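Local coordinates for protein NAD(P)H-FMN oxidoreductase (Bacillus subtilis, PDB 5LVA) that binds flavin mononucleotide in a flavodoxin-like fold and probably uses it to pass electrons from NAD(P)H to an acceptor, at residues A[15-18]-A[19-23]; A[64-67]-A[68-71]; A[72-75]-A[76-79]; A[120-123]-A[124-128]. All blocks are in the same frame, centred on the assembly; numbering follows the deposited sequence.

How the interactions relate
The four local contacts show how one flavodoxin-like fold changes its chemistry from place to place. Interaction 1 is buried and polar toward the phosphate, where helix 17-23 begins. Interaction 2, partly buried, holds the other end of the same cofactor with a tight turn after strand 59-65, and meets interaction 1 where Asn18 packs on Pro65. The chain then runs straight into interaction 3, a mostly apolar start of helix 73-82 with no hold on FMN; Phe64 and Leu75 pack where the two join. Interaction 4 lies at the surface and relies on a carboxylate and water, yet its Leu127 packs against Tyr69 of the flavin-binding turn.

Interaction 1. Residues A[15-18]-A[19-23]; sequences SVVN and RAFAD. With FMN (flavin mononucleotide), chain C.
FMN O3P is gripped by three donors from two residues, Asn18 N, Asn18 ND2 and Ser15 OG, and the same Ser15 OG accepts Arg19 N at 3.0 Å. This is the phosphate-binding loop of the flavodoxin-like fold, set between strand 3-7 and the start of helix 17-23. A second phosphate oxygen, FMN O2P, takes Val16 N of the loop at 2.8 Å and also Val17 N, from the first residue of the helix; with Asn18 N on O3P, the helix start faces the anion, and its dipole probably steadies the charge. Ser15 holds OG anti to its own N (chi1 168°), which places the hydroxyl between the phosphate and the next turn. Behind the loop, Phe21 N reaches Val17 O at 3.0 Å. Val17 and Phe21 lie side by side: Val17 CG1 sits over one face of the Phe21 ring, 3.9 Å from its centroid, and the ring also stacks on Tyr166. Replacing Phe21 with an alanine would probably leave the Val17 methyl without its aromatic cover and open a gap toward helix 156-171. Arg19 turns away to a salt bridge with Glu13. Ala22 N reaches Asn18 O at 2.8 Å in a nearly straight bond (170°).

Interaction 2. Residues A[64-67]-A[68-71]; sequences FPLY and WYSS. With FMN (flavin mononucleotide), chain C.
The loop that receives the flavin ring system follows strand 59-65 and reverses in a type I' beta turn from Tyr67 to Ser70. Its ends are tied both ways: Tyr67 N donates to Ser70 O at 2.8 Å and Ser70 N returns the bond to Tyr67 O. Trp68 and Tyr69 occupy the two turn positions with positive phi (40° and 63°), a backbone shape in which both N-H groups face the cofactor. Trp68 N bonds FMN N5 at 2.9 Å, while Tyr69 N makes a weak bond to FMN O4. That same oxygen hangs 3.3 Å above the centre of the Tyr69 ring, whose hydroxyl bonds Asn120. In the flavodoxin-like fold, loops at the C-terminal ends of the parallel strands form the FMN site; here the strand's exit also accepts FMN O2' at Leu66 O. Tyr67 brings CD1 to within 3.4 Å of FMN C8, and the methyl FMN C7M lies over a face of its ring, toward the rim. Leu66 CD2 faces FMN N3 at 3.6 Å, while its CD1 packs on the turn backbone. Past the turn, Ser71 CB rests over one face of the Phe64 ring, 3.6 Å from its centroid. A serine in place of Phe64 has no ring to offer, and Ser71 CB and the neighbouring Phe131 ring would probably be left facing a gap. Phe64 CG lies between its backbone N and carbonyl carbon (chi1 54°), which brings the ring face against Ser71 CB.

Interaction 3. Residues A[72-75]-A[76-79]; sequences PPLL and KKWL
Helical bonds run from Lys77 N to Pro73 O at 3.1 Å, from Trp78 N to Leu74 O at 2.8 Å and from Leu79 N to Leu75 O at 2.9 Å, carrying the chain from the proline pair into the first full turn of helix 73-82. Neither Pro72 nor Pro73 has an N-H to give, which costs nothing at a helix start, where the first residues have no earlier carbonyl of the helix to bond. The side chains then sort themselves by side. Leu75 holds CG anti to its backbone N (chi1 172°), and this carries CD1 along the helix to meet Leu79 CG at 4.1 Å, the two leucines crossing obliquely. Trp78 turns its indole away from this turn, but its CB stays close, resting against the carbonyl oxygens of both Leu74 and Leu75. The indole meets Phe62 edge-to-face, and its NE1 bonds Glu50. Leu75 packs on Phe62 and Phe64 of strand 59-65, whereas Lys76 bends outward to a salt bridge with Asp80. On another side, Leu74 CD1 lies loosely 4.4 Å from Lys77 CD. Buried leucine and tryptophan thus face the sheet and neighbouring elements while the lysine ends lead off, the amphipathic pattern expected of the helix in a beta-alpha-beta crossover, here joining strand 59-65 to strand 100-106 of the flavodoxin-like fold.

Interaction 4. Residues A[120-123]-A[124-128]; sequences NHYA and ISELL
Glu126 sets CG anti to its carbonyl carbon (chi1 -63°) and then extends (chi2 173°), so that its carboxylate folds back along the helix start to Ala123, while Tyr122, with CG likewise anti to the carbonyl carbon, sets its ring across the glutamate side chain, at about a right angle. Glu126 OE2 accepts Ala123 N at 2.8 Å, met from above the carboxylate plane rather than within it. A water donates to the same oxygen at 2.9 Å and also to His121 O, tying the acid to the preceding loop. The other oxygen, Glu126 OE1, lies 3.7 Å from Tyr122 CD1, with ring and carboxylate planes 82° apart. Ala123 is the N-cap of the short helix 124-127, and the glutamate supplies one half of a capping box; the reciprocal bond cannot form, because alanine has no side-chain acceptor. Ala123 O accepts Leu127 N at 3.3 Å in the usual helical bond, and Glu126 N as well, at 2.9 Å. A negative carboxylate near these first helical N-H groups would probably be favoured by the helix dipole. His121 CB sits over the centre of one face of the Tyr122 ring. Leu127 CD2 touches Tyr122 CB loosely at 4.3 Å, and the leucine also packs against Tyr69 and Tyr114, two residues of the FMN site. Ile124 packs on Val147 of strand 141-148.

Interaction 1. Residues A[15-18]-A[19-23]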
loop_
_atom_site.group_PDB
_atom_site.type_symbol
_atom_site.label_atom_id
_atom_site.label_comp_id
_atom_site.label_asym_id
_atom_site.label_seq_id
_atom_site.Cartn_x
_atom_site.Cartn_y
_atom_site.Cartn_z
ATOM N N SER A 15 -10.543 1.137 -12.313
ATOM C CA SER A 15 -9.125 1.453 -12.161
ATOM C C SER A 15 -8.358 1.129 -13.422
ATOM O O SER A 15 -8.633 0.127 -14.063
ATOM C CB SER A 15 -8.520 0.673 -10.981
ATOM O OG SER A 15 -7.100 0.733 -10.967
ATOM N N VAL A 16 -7.392 1.963 -13.774
ATOM C CA VAL A 16 -6.504 1.629 -14.868
ATOM C C VAL A 16 -5.163 1.127 -14.355
ATOM O O VAL A 16 -4.761 0.013 -14.675
ATOM C CB VAL A 16 -6.292 2.831 -15.814
ATOM C CG1 VAL A 16 -5.130 2.590 -16.733
ATOM C CG2 VAL A 16 -7.538 3.071 -16.623
ATOM N N VAL A 17 -4.484 1.944 -13.549
ATOM C CA VAL A 17 -3.114 1.663 -13.122
ATOM C C VAL A 17 -3.018 0.568 -12.070
ATOM O O VAL A 17 -2.287 -0.406 -12.232
ATOM C CB VAL A 17 -2.437 2.916 -12.553
ATOM C CG1 VAL A 17 -1.010 2.589 -12.097
ATOM C CG2 VAL A 17 -2.441 4.026 -13.576
ATOM N N ASN A 18 -3.752 0.735 -10.983
ATOM C CA ASN A 18 -3.707 -0.222 -9.895
ATOM C C ASN A 18 -4.213 -1.581 -10.307
ATOM O O ASN A 18 -3.708 -2.603 -9.848
ATOM C CB ASN A 18 -4.495 0.303 -8.714
ATOM C CG ASN A 18 -3.688 1.272 -7.889
ATOM O OD1 ASN A 18 -2.885 0.865 -7.057
ATOM N ND2 ASN A 18 -3.872 2.556 -8.133
ATOM N N ARG A 19 -5.195 -1.582 -11.198
ATOM C CA ARG A 19 -5.708 -2.813 -11.786
ATOM C C ARG A 19 -4.595 -3.576 -12.515
ATOM O O ARG A 19 -4.405 -4.775 -12.316
ATOM C CB ARG A 19 -6.854 -2.482 -12.734
ATOM C CG ARG A 19 -7.493 -3.668 -13.395
ATOM C CD ARG A 19 -7.911 -4.692 -12.376
ATOM N NE ARG A 19 -9.003 -5.517 -12.870
ATOM C CZ ARG A 19 -9.653 -6.413 -12.135
ATOM N NH1 ARG A 19 -9.303 -6.607 -10.865
ATOM N NH2 ARG A 19 -10.644 -7.125 -12.671
ATOM N N ALA A 20 -3.848 -2.862 -13.344
ATOM C CA ALA A 20 -2.731 -3.447 -14.072
ATOM C C ALA A 20 -1.646 -3.981 -13.144
ATOM O O ALA A 20 -1.028 -5.007 -13.416
ATOM C CB ALA A 20 -2.138 -2.432 -15.013
ATOM N N PHE A 21 -1.406 -3.270 -12.056
ATOM C CA PHE A 21 -0.390 -3.670 -11.101
ATOM C C PHE A 21 -0.835 -4.925 -10.380
ATOM O O PHE A 21 -0.086 -5.889 -10.267
ATOM C CB PHE A 21 -0.111 -2.550 -10.093
ATOM C CG PHE A 21 0.660 -1.400 -10.653
ATOM C CD1 PHE A 21 1.018 -1.363 -11.984
ATOM C CD2 PHE A 21 1.050 -0.361 -9.833
ATOM C CE1 PHE A 21 1.725 -0.308 -12.492
ATOM C CE2 PHE A 21 1.767 0.697 -10.336
ATOM C CZ PHE A 21 2.105 0.723 -11.663
ATOM N N ALA A 22 -2.063 -4.902 -9.889
ATOM C CA ALA A 22 -2.643 -6.053 -9.219
ATOM C C ALA A 22 -2.643 -7.311 -10.096
ATOM O O ALA A 22 -2.402 -8.403 -9.595
ATOM C CB ALA A 22 -4.054 -5.733 -8.769
ATOM N N ASP A 23 -2.909 -7.157 -11.393
ATOM C CA ASP A 23 -2.980 -8.298 -12.316
ATOM C C ASP A 23 -1.708 -9.133 -12.355
ATOM O O ASP A 23 -1.756 -10.340 -12.553
ATOM C CB ASP A 23 -3.287 -7.828 -13.744
ATOM C CG ASP A 23 -4.751 -7.513 -13.962
ATOM O OD1 ASP A 23 -5.594 -7.990 -13.181
ATOM O OD2 ASP A 23 -5.055 -6.790 -14.932
HETATM N N1 FMN C . -2.538 12.598 -8.108
HETATM C C2 FMN C . -1.444 13.200 -7.518
HETATM O O2 FMN C . -0.348 13.169 -8.067
HETATM N N3 FMN C . -1.560 13.834 -6.306
HETATM C C4 FMN C . -2.766 13.890 -5.667
HETATM O O4 FMN C . -2.821 14.461 -4.585
HETATM C C4A FMN C . -3.883 13.289 -6.258
HETATM N N5 FMN C . -5.105 13.327 -5.638
HETATM C C5A FMN C . -6.207 12.737 -6.210
HETATM C C6 FMN C . -7.426 12.791 -5.552
HETATM C C7 FMN C . -8.551 12.200 -6.086
HETATM C C7M FMN C . -9.856 12.279 -5.342
HETATM C C8 FMN C . -8.446 11.545 -7.315
HETATM C C8M FMN C . -9.639 10.884 -7.936
HETATM C C9 FMN C . -7.223 11.496 -7.973
HETATM C C9A FMN C . -6.094 12.079 -7.422
HETATM N N10 FMN C . -4.865 12.040 -8.070
HETATM C C10 FMN C . -3.764 12.641 -7.481
HETATM C "C1'" FMN C . -4.710 11.298 -9.368
HETATM C "C2'" FMN C . -4.499 9.830 -8.921
HETATM O "O2'" FMN C . -3.349 9.700 -8.090
HETATM C "C3'" FMN C . -4.521 8.769 -10.034
HETATM O "O3'" FMN C . -5.829 8.807 -10.551
HETATM C "C4'" FMN C . -4.195 7.370 -9.474
HETATM O "O4'" FMN C . -2.957 7.430 -8.836
HETATM C "C5'" FMN C . -4.057 6.181 -10.417
HETATM O "O5'" FMN C . -5.326 5.750 -10.827
HETATM P P FMN C . -5.881 4.244 -10.960
HETATM O O1P FMN C . -7.240 4.365 -10.376
HETATM O O2P FMN C . -5.891 3.875 -12.404
HETATM O O3P FMN C . -5.177 3.176 -10.201
#

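Interaction 2. Residues A[64-67]-A[68-71]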
loop_
_atom_site.group_PDB
_atom_site.type_symbol
_atom_site.label_atom_id
_atom_site.label_comp_id
_atom_site.label_asym_id
_atom_site.label_seq_id
_atom_site.Cartn_x
_atom_site.Cartn_y
_atom_site.Cartn_z
ATOM N N PHE A 64 -2.474 1.694 -3.104
ATOM C CA PHE A 64 -3.567 2.631 -3.286
ATOM C C PHE A 64 -3.187 3.725 -4.250
ATOM O O PHE A 64 -2.019 3.914 -4.527
ATOM C CB PHE A 64 -3.994 3.233 -1.940
ATOM C CG PHE A 64 -2.872 3.875 -1.147
ATOM C CD1 PHE A 64 -2.128 3.132 -0.248
ATOM C CD2 PHE A 64 -2.596 5.229 -1.276
ATOM C CE1 PHE A 64 -1.134 3.716 0.478
ATOM C CE2 PHE A 64 -1.603 5.814 -0.551
ATOM C CZ PHE A 64 -0.866 5.062 0.326
ATOM N N PRO A 65 -4.179 4.422 -4.810
ATOM C CA PRO A 65 -3.839 5.628 -5.555
ATOM C C PRO A 65 -3.641 6.790 -4.598
ATOM O O PRO A 65 -4.288 6.830 -3.556
ATOM C CB PRO A 65 -5.061 5.851 -6.441
ATOM C CG PRO A 65 -6.174 5.291 -5.654
ATOM C CD PRO A 65 -5.602 4.072 -4.974
ATOM N N LEU A 66 -2.756 7.713 -4.951
ATOM C CA LEU A 66 -2.575 8.926 -4.186
ATOM C C LEU A 66 -3.760 9.843 -4.377
ATOM O O LEU A 66 -3.966 10.385 -5.459
ATOM C CB LEU A 66 -1.295 9.647 -4.604
ATOM C CG LEU A 66 -0.743 10.690 -3.641
ATOM C CD1 LEU A 66 -0.247 9.991 -2.399
ATOM C CD2 LEU A 66 0.357 11.472 -4.299
ATOM N N TYR A 67 -4.526 10.007 -3.308
ATOM C CA TYR A 67 -5.657 10.910 -3.274
ATOM C C TYR A 67 -5.369 12.016 -2.289
ATOM O O TYR A 67 -5.184 11.737 -1.113
ATOM C CB TYR A 67 -6.933 10.187 -2.846
ATOM C CG TYR A 67 -7.565 9.282 -3.866
ATOM C CD1 TYR A 67 -7.112 9.232 -5.182
ATOM C CD2 TYR A 67 -8.635 8.492 -3.517
ATOM C CE1 TYR A 67 -7.710 8.407 -6.104
ATOM C CE2 TYR A 67 -9.234 7.671 -4.429
ATOM C CZ TYR A 67 -8.781 7.623 -5.721
ATOM O OH TYR A 67 -9.425 6.770 -6.610
ATOM N N TRP A 68 -5.363 13.259 -2.762
ATOM C CA TRP A 68 -4.985 14.434 -1.958
ATOM C C TRP A 68 -3.783 14.146 -1.053
ATOM O O TRP A 68 -3.796 14.399 0.150
ATOM C CB TRP A 68 -6.190 14.950 -1.166
ATOM C CG TRP A 68 -7.203 15.524 -2.105
ATOM C CD1 TRP A 68 -8.401 14.976 -2.456
ATOM C CD2 TRP A 68 -7.068 16.721 -2.882
ATOM N NE1 TRP A 68 -9.034 15.771 -3.382
ATOM C CE2 TRP A 68 -8.235 16.843 -3.668
ATOM C CE3 TRP A 68 -6.079 17.703 -2.987
ATOM C CZ2 TRP A 68 -8.442 17.913 -4.533
ATOM C CZ3 TRP A 68 -6.280 18.758 -3.847
ATOM C CH2 TRP A 68 -7.450 18.862 -4.609
ATOM N N TYR A 69 -2.754 13.586 -1.686
ATOM C CA TYR A 69 -1.454 13.328 -1.089
ATOM C C TYR A 69 -1.558 12.341 0.058
ATOM O O TYR A 69 -0.631 12.158 0.831
ATOM C CB TYR A 69 -0.815 14.651 -0.664
ATOM C CG TYR A 69 -0.874 15.662 -1.783
ATOM C CD1 TYR A 69 0.024 15.612 -2.837
ATOM C CD2 TYR A 69 -1.876 16.633 -1.817
ATOM C CE1 TYR A 69 -0.064 16.514 -3.882
ATOM C CE2 TYR A 69 -1.963 17.537 -2.846
ATOM C CZ TYR A 69 -1.059 17.473 -3.876
ATOM O OH TYR A 69 -1.145 18.374 -4.898
ATOM N N SER A 70 -2.697 11.677 0.135
ATOM C CA SER A 70 -2.899 10.615 1.101
ATOM C C SER A 70 -3.522 9.400 0.397
ATOM O O SER A 70 -3.400 9.259 -0.811
ATOM C CB SER A 70 -3.768 11.115 2.260
ATOM O OG SER A 70 -3.972 10.111 3.234
ATOM N N SER A 71 -4.177 8.535 1.159
ATOM C CA SER A 71 -4.787 7.333 0.622
ATOM C C SER A 71 -6.299 7.518 0.513
ATOM O O SER A 71 -6.815 8.507 0.988
ATOM C CB SER A 71 -4.462 6.137 1.514
ATOM O OG SER A 71 -5.220 6.194 2.699
HETATM N N1 FMN C . -2.538 12.598 -8.108
HETATM C C2 FMN C . -1.444 13.200 -7.518
HETATM O O2 FMN C . -0.348 13.169 -8.067
HETATM N N3 FMN C . -1.560 13.834 -6.306
HETATM C C4 FMN C . -2.766 13.890 -5.667
HETATM O O4 FMN C . -2.821 14.461 -4.585
HETATM C C4A FMN C . -3.883 13.289 -6.258
HETATM N N5 FMN C . -5.105 13.327 -5.638
HETATM C C5A FMN C . -6.207 12.737 -6.210
HETATM C C6 FMN C . -7.426 12.791 -5.552
HETATM C C7 FMN C . -8.551 12.200 -6.086
HETATM C C7M FMN C . -9.856 12.279 -5.342
HETATM C C8 FMN C . -8.446 11.545 -7.315
HETATM C C8M FMN C . -9.639 10.884 -7.936
HETATM C C9 FMN C . -7.223 11.496 -7.973
HETATM C C9A FMN C . -6.094 12.079 -7.422
HETATM N N10 FMN C . -4.865 12.040 -8.070
HETATM C C10 FMN C . -3.764 12.641 -7.481
HETATM C "C1'" FMN C . -4.710 11.298 -9.368
HETATM C "C2'" FMN C . -4.499 9.830 -8.921
HETATM O "O2'" FMN C . -3.349 9.700 -8.090
HETATM C "C3'" FMN C . -4.521 8.769 -10.034
HETATM O "O3'" FMN C . -5.829 8.807 -10.551
HETATM C "C4'" FMN C . -4.195 7.370 -9.474
HETATM O "O4'" FMN C . -2.957 7.430 -8.836
HETATM C "C5'" FMN C . -4.057 6.181 -10.417
HETATM O "O5'" FMN C . -5.326 5.750 -10.827
HETATM P P FMN C . -5.881 4.244 -10.960
HETATM O O1P FMN C . -7.240 4.365 -10.376
HETATM O O2P FMN C . -5.891 3.875 -12.404
HETATM O O3P FMN C . -5.177 3.176 -10.201
#

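Interaction 3. Residues A[72-75]-A[76-79]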
loop_
_atom_site.group_PDB
_atom_site.type_symbol
_atom_site.label_atom_id
_atom_site.label_comp_id
_atom_site.label_asym_id
_atom_site.label_seq_id
_atom_site.Cartn_x
_atom_site.Cartn_y
_atom_site.Cartn_z
ATOM N N PRO A 72 -7.014 6.570 -0.127
ATOM C CA PRO A 72 -8.475 6.566 -0.002
ATOM C C PRO A 72 -8.908 6.362 1.439
ATOM O O PRO A 72 -8.152 5.796 2.203
ATOM C CB PRO A 72 -8.894 5.383 -0.865
ATOM C CG PRO A 72 -7.837 5.272 -1.875
ATOM C CD PRO A 72 -6.558 5.651 -1.183
ATOM N N PRO A 73 -10.118 6.802 1.806
ATOM C CA PRO A 73 -10.450 6.775 3.231
ATOM C C PRO A 73 -10.594 5.390 3.868
ATOM O O PRO A 73 -10.543 5.295 5.087
ATOM C CB PRO A 73 -11.780 7.545 3.301
ATOM C CG PRO A 73 -12.193 7.803 1.946
ATOM C CD PRO A 73 -11.071 7.600 1.020
ATOM N N LEU A 74 -10.744 4.329 3.093
ATOM C CA LEU A 74 -10.932 3.013 3.695
ATOM C C LEU A 74 -9.646 2.518 4.359
ATOM O O LEU A 74 -9.683 1.786 5.346
ATOM C CB LEU A 74 -11.413 2.007 2.655
ATOM C CG LEU A 74 -11.670 0.607 3.208
ATOM C CD1 LEU A 74 -12.629 0.658 4.384
ATOM C CD2 LEU A 74 -12.153 -0.333 2.134
ATOM N N LEU A 75 -8.506 2.936 3.827
ATOM C CA LEU A 75 -7.231 2.618 4.452
ATOM C C LEU A 75 -7.086 3.329 5.792
ATOM O O LEU A 75 -6.671 2.720 6.770
ATOM C CB LEU A 75 -6.068 2.971 3.532
ATOM C CG LEU A 75 -4.666 2.857 4.147
ATOM C CD1 LEU A 75 -4.454 1.524 4.832
ATOM C CD2 LEU A 75 -3.609 3.070 3.093
ATOM N N LYS A 76 -7.452 4.604 5.844
ATOM C CA LYS A 76 -7.427 5.346 7.103
ATOM C C LYS A 76 -8.288 4.674 8.173
ATOM O O LYS A 76 -7.871 4.537 9.323
ATOM C CB LYS A 76 -7.900 6.786 6.901
ATOM C CG LYS A 76 -7.552 7.672 8.081
ATOM C CD LYS A 76 -6.083 7.502 8.420
ATOM C CE LYS A 76 -5.735 7.994 9.794
ATOM N NZ LYS A 76 -6.277 7.222 10.922
ATOM N N LYS A 77 -9.492 4.264 7.776
ATOM C CA LYS A 77 -10.388 3.505 8.635
ATOM C C LYS A 77 -9.807 2.148 9.020
ATOM O O LYS A 77 -9.964 1.693 10.149
ATOM C CB LYS A 77 -11.732 3.312 7.944
ATOM C CG LYS A 77 -12.788 2.701 8.812
ATOM C CD LYS A 77 -14.093 2.638 8.071
ATOM C CE LYS A 77 -14.729 3.994 7.976
ATOM N NZ LYS A 77 -16.072 3.891 7.333
ATOM N N TRP A 78 -9.129 1.511 8.074
ATOM C CA TRP A 78 -8.434 0.264 8.350
ATOM C C TRP A 78 -7.382 0.414 9.447
ATOM O O TRP A 78 -7.319 -0.401 10.359
ATOM C CB TRP A 78 -7.779 -0.267 7.083
ATOM C CG TRP A 78 -7.272 -1.661 7.194
ATOM C CD1 TRP A 78 -7.911 -2.793 6.786
ATOM C CD2 TRP A 78 -6.013 -2.081 7.732
ATOM N NE1 TRP A 78 -7.135 -3.888 7.044
ATOM C CE2 TRP A 78 -5.963 -3.479 7.622
ATOM C CE3 TRP A 78 -4.923 -1.411 8.294
ATOM C CZ2 TRP A 78 -4.865 -4.221 8.053
ATOM C CZ3 TRP A 78 -3.840 -2.151 8.727
ATOM C CH2 TRP A 78 -3.818 -3.539 8.599
ATOM N N LEU A 79 -6.548 1.443 9.347
ATOM C CA LEU A 79 -5.535 1.691 10.368
ATOM C C LEU A 79 -6.194 1.898 11.717
ATOM O O LEU A 79 -5.831 1.260 12.696
ATOM C CB LEU A 79 -4.680 2.907 10.002
ATOM C CG LEU A 79 -3.923 2.825 8.675
ATOM C CD1 LEU A 79 -3.344 4.165 8.304
ATOM C CD2 LEU A 79 -2.830 1.763 8.711
#

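Interaction 4. Residues A[120-123]-A[124-128]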
loop_
_atom_site.group_PDB
_atom_site.type_symbol
_atom_site.label_atom_id
_atom_site.label_comp_id
_atom_site.label_asym_id
_atom_site.label_seq_id
_atom_site.Cartn_x
_atom_site.Cartn_y
_atom_site.Cartn_z
ATOM N N ASN A 120 4.523 20.525 -6.801
ATOM C CA ASN A 120 3.931 20.041 -5.560
ATOM C C ASN A 120 4.848 20.211 -4.347
ATOM O O ASN A 120 4.428 19.954 -3.224
ATOM C CB ASN A 120 3.505 18.584 -5.709
ATOM C CG ASN A 120 2.189 18.447 -6.432
ATOM O OD1 ASN A 120 1.359 19.352 -6.409
ATOM N ND2 ASN A 120 1.993 17.315 -7.087
ATOM N N HIS A 121 6.084 20.645 -4.588
ATOM C CA HIS A 121 6.968 21.208 -3.562
ATOM C C HIS A 121 7.595 20.230 -2.570
ATOM O O HIS A 121 8.568 20.569 -1.915
ATOM C CB HIS A 121 6.230 22.271 -2.761
ATOM C CG HIS A 121 5.719 23.400 -3.593
ATOM N ND1 HIS A 121 6.553 24.315 -4.195
ATOM C CD2 HIS A 121 4.458 23.758 -3.924
ATOM C CE1 HIS A 121 5.827 25.190 -4.866
ATOM N NE2 HIS A 121 4.552 24.876 -4.712
ATOM N N TYR A 122 7.048 19.029 -2.448
ATOM C CA TYR A 122 7.552 18.077 -1.473
ATOM C C TYR A 122 7.823 16.704 -2.101
ATOM O O TYR A 122 7.064 16.242 -2.942
ATOM C CB TYR A 122 6.557 17.959 -0.307
ATOM C CG TYR A 122 6.025 19.301 0.176
ATOM C CD1 TYR A 122 6.843 20.198 0.870
ATOM C CD2 TYR A 122 4.712 19.667 -0.050
ATOM C CE1 TYR A 122 6.363 21.420 1.309
ATOM C CE2 TYR A 122 4.220 20.881 0.385
ATOM C CZ TYR A 122 5.048 21.756 1.060
ATOM O OH TYR A 122 4.549 22.962 1.489
ATOM N N ALA A 123 8.907 16.058 -1.698
ATOM C CA ALA A 123 9.193 14.701 -2.157
ATOM C C ALA A 123 8.155 13.725 -1.622
ATOM O O ALA A 123 7.562 13.963 -0.572
ATOM C CB ALA A 123 10.588 14.277 -1.725
ATOM N N ILE A 124 7.951 12.620 -2.331
ATOM C CA ILE A 124 6.961 11.625 -1.920
ATOM C C ILE A 124 7.246 11.067 -0.516
ATOM O O ILE A 124 6.320 10.814 0.260
ATOM C CB ILE A 124 6.873 10.481 -2.967
ATOM C CG1 ILE A 124 5.846 10.845 -4.026
ATOM C CG2 ILE A 124 6.445 9.179 -2.349
ATOM C CD1 ILE A 124 4.426 10.745 -3.528
ATOM N N SER A 125 8.528 10.915 -0.189
ATOM C CA SER A 125 8.967 10.521 1.150
ATOM C C SER A 125 8.436 11.424 2.240
ATOM O O SER A 125 8.213 10.978 3.352
ATOM C CB SER A 125 10.487 10.515 1.243
ATOM O OG SER A 125 11.039 9.538 0.407
ATOM N N GLU A 126 8.263 12.699 1.920
ATOM C CA GLU A 126 7.691 13.642 2.864
ATOM C C GLU A 126 6.190 13.442 3.006
ATOM O O GLU A 126 5.651 13.471 4.099
ATOM C CB GLU A 126 7.981 15.082 2.430
ATOM C CG GLU A 126 9.454 15.463 2.384
ATOM C CD GLU A 126 9.661 16.830 1.779
ATOM O OE1 GLU A 126 9.228 17.822 2.401
ATOM O OE2 GLU A 126 10.234 16.916 0.673
ATOM N N LEU A 127 5.511 13.258 1.886
ATOM C CA LEU A 127 4.063 13.143 1.884
ATOM C C LEU A 127 3.595 11.844 2.540
ATOM O O LEU A 127 2.566 11.808 3.195
ATOM C CB LEU A 127 3.555 13.264 0.461
ATOM C CG LEU A 127 3.747 14.668 -0.121
ATOM C CD1 LEU A 127 3.301 14.755 -1.566
ATOM C CD2 LEU A 127 3.002 15.704 0.710
ATOM N N LEU A 128 4.370 10.785 2.396
ATOM C CA LEU A 128 3.981 9.514 2.972
ATOM C C LEU A 128 4.365 9.357 4.429
ATOM O O LEU A 128 4.282 8.263 4.980
ATOM C CB LEU A 128 4.588 8.362 2.173
ATOM C CG LEU A 128 4.094 8.141 0.742
ATOM C CD1 LEU A 128 4.770 6.939 0.110
ATOM C CD2 LEU A 128 2.589 7.990 0.725
HETATM O O HOH W 1 10.748 19.521 -0.522
#